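Local structure of dihydroneopterin triphosphate diphosphatase (Escherichia coli O157:H7, 5U7F) at residues Tyr17-Asp20 and Thr21-Val24; Ala53-Glu56 and Val57-Val61. The protein probably hydrolyses dihydroneopterin triphosphate to dihydroneopterin monophosphate and pyrophosphate in folate biosynthesis, and also acts on nucleoside triphosphates, preferring dATP. All blocks are in the same frame, centred on the assembly; numbering follows the deposited sequence.

Interaction 1 is a turn at the edge of the fold; interaction 2 is a helix segment in the metal site. Their centres lie 18 Å apart and their nearest atoms about 9 Å apart, with no touch. Strand 10-18 relates them: its end opens the turn of interaction 1, and its Ile-12, Val-14 and Ile-16 pack against Ala-53, Val-57 and Val-61 of interaction 2. Three cobalt ions are bound by Glu-56 and Glu-60 of the Nudix box. The side chain of Glu-60 is also about 3 Å from a bound sulfate. Interaction 1 stays remote: its Val-24 side chain is about 11 Å from that of Thr-40, a probable substrate-binding residue.

Interaction 1: residues Tyr17-Asp20 and Thr21-Val24; sequences YAQD and TKRV
Residues Tyr-17 to Val-24 form a tight turn that links the end of strand 10-18 to the start of strand 23-29, at the periphery of the Nudix domain. Ala-18 N donates to Arg-23 O at 2.9 Å in a nearly straight bond (163°). Tyr-17 and Val-24 make a single antiparallel bridge beside it. Their side chains meet there, with Tyr-17 CB 4.1 Å from Val-24 CG2. Val-146 of helix 136-147 touches both residues. Inside the turn, Lys-22 N reaches back to Ala-18 O in a weak bond of 2.7 Å. Gln-19, Asp-20 and Thr-21 have right-handed helical backbones, and Lys-22 has a left-handed one. The turn resembles a four-residue beta-hairpin loop, though the strands part at once, with strand 36-42 between them in the main sheet. Thr-21 adds an ST turn: its OG1 accepts from Arg-23 N at 3.0 Å. The OG1 sits between the backbone N and the carbonyl carbon (chi1 62°), which turns it to that N-H. The same OG1 is hydrogen-bonded to Glu-110, which also forms a salt bridge with Arg-23. Asp-20 OD2 is held by His-109.

Lys-22 and Gln-19 lie side by side and point the same way. The lysine chain bends at chi2 and chi4, and this curls the ammonium group back over the turn. Its NZ meets Gln-19 O at 3.2 Å, in the carbonyl plane. A water bridges the two tips, accepting from Gln-19 NE2 at 2.6 Å and from Lys-22 NZ. Lys-22 CD also comes within 4.3 Å of Tyr-17 CE2, approaching the ring obliquely.

Interaction 2: residues Ala53-Glu56 and Val57-Val61; sequences AMRE and VKEEV. With CO (cobalt (II) ion), chain E; CO (cobalt (II) ion), chain D; CO (cobalt (II) ion), chain F.
Glu-56 and Glu-60 sit one helical turn apart on helix 49-61, joined by the backbone bond from Glu-60 N to Glu-56 O. The helix carries part of the Nudix box. Glu-56 starts with its CB beside Val-57 N. Its CG lies anti to the carbonyl carbon (chi1 -68°). A bend at chi2 carries CD toward Glu-60, where it faces two cobalt ions. The tip then divides its work. OE1 binds one cobalt ion at 2.1 Å and comes within 2.9 Å of Glu-60 OE2, which binds the same ion. OE2 binds a second cobalt ion at 2.1 Å. Arg-55 NH1 meets that OE2 at 2.8 Å in a salt bridge, from above the carboxylate plane. Glu-60 OE2 also bridges to a third cobalt ion, and the two glutamate carboxylates stand nearly perpendicular (88°). Glu-117 and Thr-40 O complete the protein ligands around Glu-60.

Arg-55 also faces Glu-59. OE1 of Glu-59 sits at the edge of the guanidinium group, 3.2 Å from Arg-55 NH1, in a weak hydrogen bond within a salt bridge. Glu-47 takes the other end of the guanidinium. Glu-59 OE2 accepts from two cobalt-bound waters, one of them 2.8 Å away on the ion shared by Glu-56 and Glu-60. Arg-55 and Glu-59 are second-shell groups, and their bonds to Glu-56 and to the cobalt-bound waters probably position the first shell. The close approach of the two glutamate oxygens is consistent with the metal between them offsetting their mutual repulsion.

Interaction 1: residues Tyr17-Asp20 and Thr21-Val24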
ATOM      1  N   TYR A  17      -1.101  -9.652   2.502  1.00 18.47           N
ATOM      2  CA  TYR A  17      -1.949 -10.485   3.333  1.00 16.26           C
ATOM      3  C   TYR A  17      -1.363 -11.878   3.452  1.00 13.77           C
ATOM      4  O   TYR A  17      -0.533 -12.284   2.665  1.00 20.94           O
ATOM      5  CB  TYR A  17      -3.368 -10.553   2.794  1.00 14.55           C
ATOM      6  CG  TYR A  17      -3.521 -11.326   1.490  1.00 17.32           C
ATOM      7  CD1 TYR A  17      -3.160 -10.765   0.276  1.00 21.19           C
ATOM      8  CD2 TYR A  17      -4.021 -12.625   1.489  1.00 22.17           C
ATOM      9  CE1 TYR A  17      -3.297 -11.469  -0.912  1.00 19.96           C
ATOM     10  CE2 TYR A  17      -4.165 -13.331   0.327  1.00 25.13           C
ATOM     11  CZ  TYR A  17      -3.798 -12.762  -0.878  1.00 23.43           C
ATOM     12  OH  TYR A  17      -3.955 -13.458  -2.054  1.00 30.56           O
ATOM     13  N   ALA A  18      -1.753 -12.568   4.520  1.00 22.07           N
ATOM     14  CA  ALA A  18      -1.278 -13.915   4.744  1.00 19.16           C
ATOM     15  C   ALA A  18      -2.248 -14.886   4.118  1.00 17.26           C
ATOM     16  O   ALA A  18      -3.442 -14.831   4.395  1.00 19.52           O
ATOM     17  CB  ALA A  18      -1.139 -14.203   6.226  1.00 23.07           C
ATOM     18  N   GLN A  19      -1.715 -15.805   3.330  1.00 22.10           N
ATOM     19  CA  GLN A  19      -2.537 -16.829   2.671  1.00 29.93           C
ATOM     20  C   GLN A  19      -3.278 -17.764   3.644  1.00 27.41           C
ATOM     21  O   GLN A  19      -4.437 -18.085   3.437  1.00 25.03           O
ATOM     22  CB  GLN A  19      -1.675 -17.666   1.748  1.00 29.06           C
ATOM     23  CG  GLN A  19      -2.467 -18.720   0.936  1.00 36.11           C
ATOM     24  CD  GLN A  19      -3.583 -18.118   0.074  1.00 33.83           C
ATOM     25  OE1 GLN A  19      -3.466 -17.001  -0.424  1.00 45.61           O
ATOM     26  NE2 GLN A  19      -4.663 -18.868  -0.111  1.00 42.72           N
ATOM     27  N   ASP A  20      -2.630 -18.210   4.707  1.00 27.09           N
ATOM     28  CA  ASP A  20      -3.309 -19.157   5.590  1.00 27.67           C
ATOM     29  C   ASP A  20      -4.441 -18.506   6.426  1.00 26.25           C
ATOM     30  O   ASP A  20      -5.538 -19.049   6.479  1.00 22.50           O
ATOM     31  CB  ASP A  20      -2.282 -19.864   6.479  1.00 27.09           C
ATOM     32  CG  ASP A  20      -1.596 -18.932   7.467  1.00 36.05           C
ATOM     33  OD1 ASP A  20      -1.836 -17.700   7.417  1.00 27.64           O
ATOM     34  OD2 ASP A  20      -0.801 -19.447   8.286  1.00 35.01           O
ATOM     35  N   THR A  21      -4.215 -17.327   7.022  1.00 21.30           N
ATOM     36  CA  THR A  21      -5.241 -16.704   7.864  1.00 20.30           C
ATOM     37  C   THR A  21      -6.128 -15.701   7.129  1.00 26.50           C
ATOM     38  O   THR A  21      -7.203 -15.338   7.620  1.00 20.78           O
ATOM     39  CB  THR A  21      -4.631 -15.937   9.019  1.00 28.95           C
ATOM     40  OG1 THR A  21      -3.811 -14.875   8.496  1.00 22.67           O
ATOM     41  CG2 THR A  21      -3.819 -16.876   9.937  1.00 26.29           C
ATOM     42  N   LYS A  22      -5.643 -15.247   5.976  1.00 25.19           N
ATOM     43  CA  LYS A  22      -6.262 -14.154   5.221  1.00 25.13           C
ATOM     44  C   LYS A  22      -6.259 -12.860   6.022  1.00 23.65           C
ATOM     45  O   LYS A  22      -7.059 -11.971   5.767  1.00 26.24           O
ATOM     46  CB  LYS A  22      -7.683 -14.511   4.812  1.00 25.98           C
ATOM     47  CG  LYS A  22      -7.752 -15.769   3.972  1.00 25.06           C
ATOM     48  CD  LYS A  22      -6.966 -15.584   2.671  1.00 32.37           C
ATOM     49  CE  LYS A  22      -7.438 -16.535   1.588  1.00 35.05           C
ATOM     50  NZ  LYS A  22      -7.302 -17.962   2.010  1.00 27.72           N
ATOM     51  N   ARG A  23      -5.370 -12.743   6.998  1.00 19.15           N
ATOM     52  CA  ARG A  23      -5.274 -11.475   7.697  1.00 24.12           C
ATOM     53  C   ARG A  23      -4.476 -10.507   6.821  1.00 16.32           C
ATOM     54  O   ARG A  23      -3.623 -10.930   6.048  1.00 18.98           O
ATOM     55  CB  ARG A  23      -4.626 -11.646   9.066  1.00 27.57           C
ATOM     56  CG  ARG A  23      -5.607 -12.111  10.144  1.00 21.39           C
ATOM     57  CD  ARG A  23      -5.147 -11.647  11.558  1.00 30.28           C
ATOM     58  NE  ARG A  23      -5.848 -12.344  12.617  1.00 39.89           N
ATOM     59  CZ  ARG A  23      -5.538 -13.573  13.028  1.00 47.64           C
ATOM     60  NH1 ARG A  23      -4.529 -14.237  12.474  1.00 39.86           N
ATOM     61  NH2 ARG A  23      -6.242 -14.145  13.996  1.00 50.71           N
ATOM     62  N   VAL A  24      -4.743  -9.212   7.001  1.00 24.36           N
ATOM     63  CA  VAL A  24      -4.172  -8.111   6.212  1.00 18.67           C
ATOM     64  C   VAL A  24      -3.269  -7.238   7.074  1.00 15.99           C
ATOM     65  O   VAL A  24      -3.642  -6.852   8.170  1.00 17.50           O
ATOM     66  CB  VAL A  24      -5.291  -7.264   5.615  1.00 15.41           C
ATOM     67  CG1 VAL A  24      -4.756  -6.093   4.874  1.00 17.09           C
ATOM     68  CG2 VAL A  24      -6.107  -8.131   4.667  1.00 17.81           C
TER
HETATM   69  O   HOH W   1      -7.090 -19.167  -0.916  1.00 41.09           O

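Interaction 2: residues Ala53-Glu56 and Val57-Val61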
ATOM      1  N   ALA A  53       6.353  -0.958  -6.969  1.00 20.00           N
ATOM      2  CA  ALA A  53       5.708  -1.805  -6.000  1.00 17.88           C
ATOM      3  C   ALA A  53       6.744  -2.702  -5.286  1.00 18.88           C
ATOM      4  O   ALA A  53       6.809  -2.716  -4.060  1.00 17.55           O
ATOM      5  CB  ALA A  53       4.644  -2.647  -6.666  1.00 19.38           C
ATOM      6  N   MET A  54       7.573  -3.391  -6.061  1.00 20.84           N
ATOM      7  CA  MET A  54       8.600  -4.238  -5.466  1.00 25.03           C
ATOM      8  C   MET A  54       9.549  -3.395  -4.616  1.00 24.63           C
ATOM      9  O   MET A  54       9.935  -3.816  -3.524  1.00 26.77           O
ATOM     10  CB  MET A  54       9.375  -4.999  -6.532  1.00 23.04           C
ATOM     11  CG  MET A  54       8.692  -6.291  -6.950  1.00 32.63           C
ATOM     12  SD  MET A  54       9.815  -7.399  -7.817  1.00 60.36           S
ATOM     13  CE  MET A  54      10.520  -6.288  -9.045  1.00 43.99           C
ATOM     14  N   ARG A  55       9.880  -2.190  -5.086  1.00 27.22           N
ATOM     15  CA  ARG A  55      10.831  -1.357  -4.367  1.00 20.66           C
ATOM     16  C   ARG A  55      10.258  -0.898  -3.038  1.00 26.81           C
ATOM     17  O   ARG A  55      10.927  -0.994  -2.022  1.00 23.11           O
ATOM     18  CB  ARG A  55      11.249  -0.152  -5.181  1.00 29.66           C
ATOM     19  CG  ARG A  55      12.181   0.792  -4.400  1.00 26.98           C
ATOM     20  CD  ARG A  55      12.517   2.015  -5.144  1.00 27.64           C
ATOM     21  NE  ARG A  55      11.345   2.596  -5.796  1.00 25.13           N
ATOM     22  CZ  ARG A  55      10.430   3.337  -5.186  1.00 25.07           C
ATOM     23  NH1 ARG A  55      10.552   3.635  -3.890  1.00 27.20           N
ATOM     24  NH2 ARG A  55       9.399   3.799  -5.883  1.00 28.63           N
ATOM     25  N   GLU A  56       9.035  -0.370  -3.053  1.00 22.15           N
ATOM     26  CA  GLU A  56       8.384   0.104  -1.843  1.00 21.31           C
ATOM     27  C   GLU A  56       8.158  -1.030  -0.835  1.00 21.81           C
ATOM     28  O   GLU A  56       8.204  -0.822   0.364  1.00 23.49           O
ATOM     29  CB  GLU A  56       7.062   0.763  -2.199  1.00 19.73           C
ATOM     30  CG  GLU A  56       7.234   2.051  -2.973  1.00 17.72           C
ATOM     31  CD  GLU A  56       7.697   3.254  -2.111  1.00 24.05           C
ATOM     32  OE1 GLU A  56       7.569   3.164  -0.885  1.00 26.61           O
ATOM     33  OE2 GLU A  56       8.155   4.286  -2.677  1.00 25.27           O
ATOM     34  N   VAL A  57       7.910  -2.237  -1.320  1.00 20.95           N
ATOM     35  CA  VAL A  57       7.693  -3.345  -0.407  1.00 22.39           C
ATOM     36  C   VAL A  57       9.013  -3.648   0.316  1.00 19.53           C
ATOM     37  O   VAL A  57       9.016  -3.890   1.525  1.00 22.88           O
ATOM     38  CB  VAL A  57       7.151  -4.588  -1.133  1.00 28.39           C
ATOM     39  CG1 VAL A  57       7.254  -5.838  -0.243  1.00 26.82           C
ATOM     40  CG2 VAL A  57       5.696  -4.337  -1.549  1.00 23.71           C
ATOM     41  N   LYS A  58      10.122  -3.596  -0.428  1.00 26.57           N
ATOM     42  CA  LYS A  58      11.447  -3.779   0.185  1.00 31.39           C
ATOM     43  C   LYS A  58      11.731  -2.661   1.199  1.00 23.96           C
ATOM     44  O   LYS A  58      12.065  -2.945   2.337  1.00 29.08           O
ATOM     45  CB  LYS A  58      12.546  -3.816  -0.882  1.00 30.40           C
ATOM     46  CG  LYS A  58      13.672  -4.807  -0.576  1.00 47.03           C
ATOM     47  CD  LYS A  58      14.861  -4.645  -1.524  1.00 51.27           C
ATOM     48  CE  LYS A  58      16.065  -5.452  -1.034  1.00 55.62           C
ATOM     49  NZ  LYS A  58      17.295  -5.244  -1.865  1.00 57.05           N
ATOM     50  N   GLU A  59      11.569  -1.401   0.774  1.00 26.02           N
ATOM     51  CA  GLU A  59      11.805  -0.213   1.633  1.00 25.91           C
ATOM     52  C   GLU A  59      10.923  -0.142   2.887  1.00 30.05           C
ATOM     53  O   GLU A  59      11.417   0.170   3.975  1.00 32.22           O
ATOM     54  CB  GLU A  59      11.592   1.094   0.829  1.00 30.39           C
ATOM     55  CG  GLU A  59      12.633   1.380  -0.269  1.00 33.47           C
ATOM     56  CD  GLU A  59      12.355   2.677  -1.070  1.00 39.55           C
ATOM     57  OE1 GLU A  59      13.115   2.972  -2.027  1.00 36.46           O
ATOM     58  OE2 GLU A  59      11.390   3.407  -0.734  1.00 39.74           O
ATOM     59  N   GLU A  60       9.628  -0.417   2.744  1.00 19.49           N
ATOM     60  CA  GLU A  60       8.663  -0.156   3.804  1.00 23.66           C
ATOM     61  C   GLU A  60       8.439  -1.293   4.785  1.00 23.43           C
ATOM     62  O   GLU A  60       8.112  -1.048   5.941  1.00 25.84           O
ATOM     63  CB  GLU A  60       7.319   0.226   3.192  1.00 23.01           C
ATOM     64  CG  GLU A  60       7.414   1.570   2.414  1.00 23.74           C
ATOM     65  CD  GLU A  60       6.105   2.279   2.202  1.00 25.99           C
ATOM     66  OE1 GLU A  60       5.067   1.721   2.574  1.00 21.65           O
ATOM     67  OE2 GLU A  60       6.124   3.415   1.643  1.00 25.85           O
ATOM     68  N   VAL A  61       8.572  -2.534   4.337  1.00 18.70           N
ATOM     69  CA  VAL A  61       8.402  -3.638   5.255  1.00 25.80           C
ATOM     70  C   VAL A  61       9.527  -4.662   5.138  1.00 22.08           C
ATOM     71  O   VAL A  61       9.395  -5.758   5.658  1.00 22.22           O
ATOM     72  CB  VAL A  61       7.037  -4.323   5.074  1.00 24.28           C
ATOM     73  CG1 VAL A  61       5.918  -3.317   5.361  1.00 29.57           C
ATOM     74  CG2 VAL A  61       6.887  -4.917   3.680  1.00 28.17           C
TER
HETATM   75 CO    CO E 204       7.564   4.558   0.633  0.99 25.21          CO
HETATM   76 CO    CO D 203       8.482   6.320  -2.165  0.81 24.81          CO
HETATM   77 CO    CO F 205       4.465   4.618   1.319  0.77 23.18          CO
HETATM   78  O   HOH W   2      10.603   5.908  -2.205  1.00 36.63           O
HETATM   79  O   HOH W   3       9.434   3.733   1.279  1.00 29.49           O
HETATM   80  O   HOH W   4       9.027   8.495  -1.728  1.00 30.54           O
HETATM   81  O   HOH W   5       8.754   5.783  -0.244  1.00 30.97           O
HETATM   82  O   HOH W   6       8.369   6.752  -4.252  1.00 31.89           O
HETATM   83  O   HOH W   7       3.094   6.244   0.825  1.00 29.05           O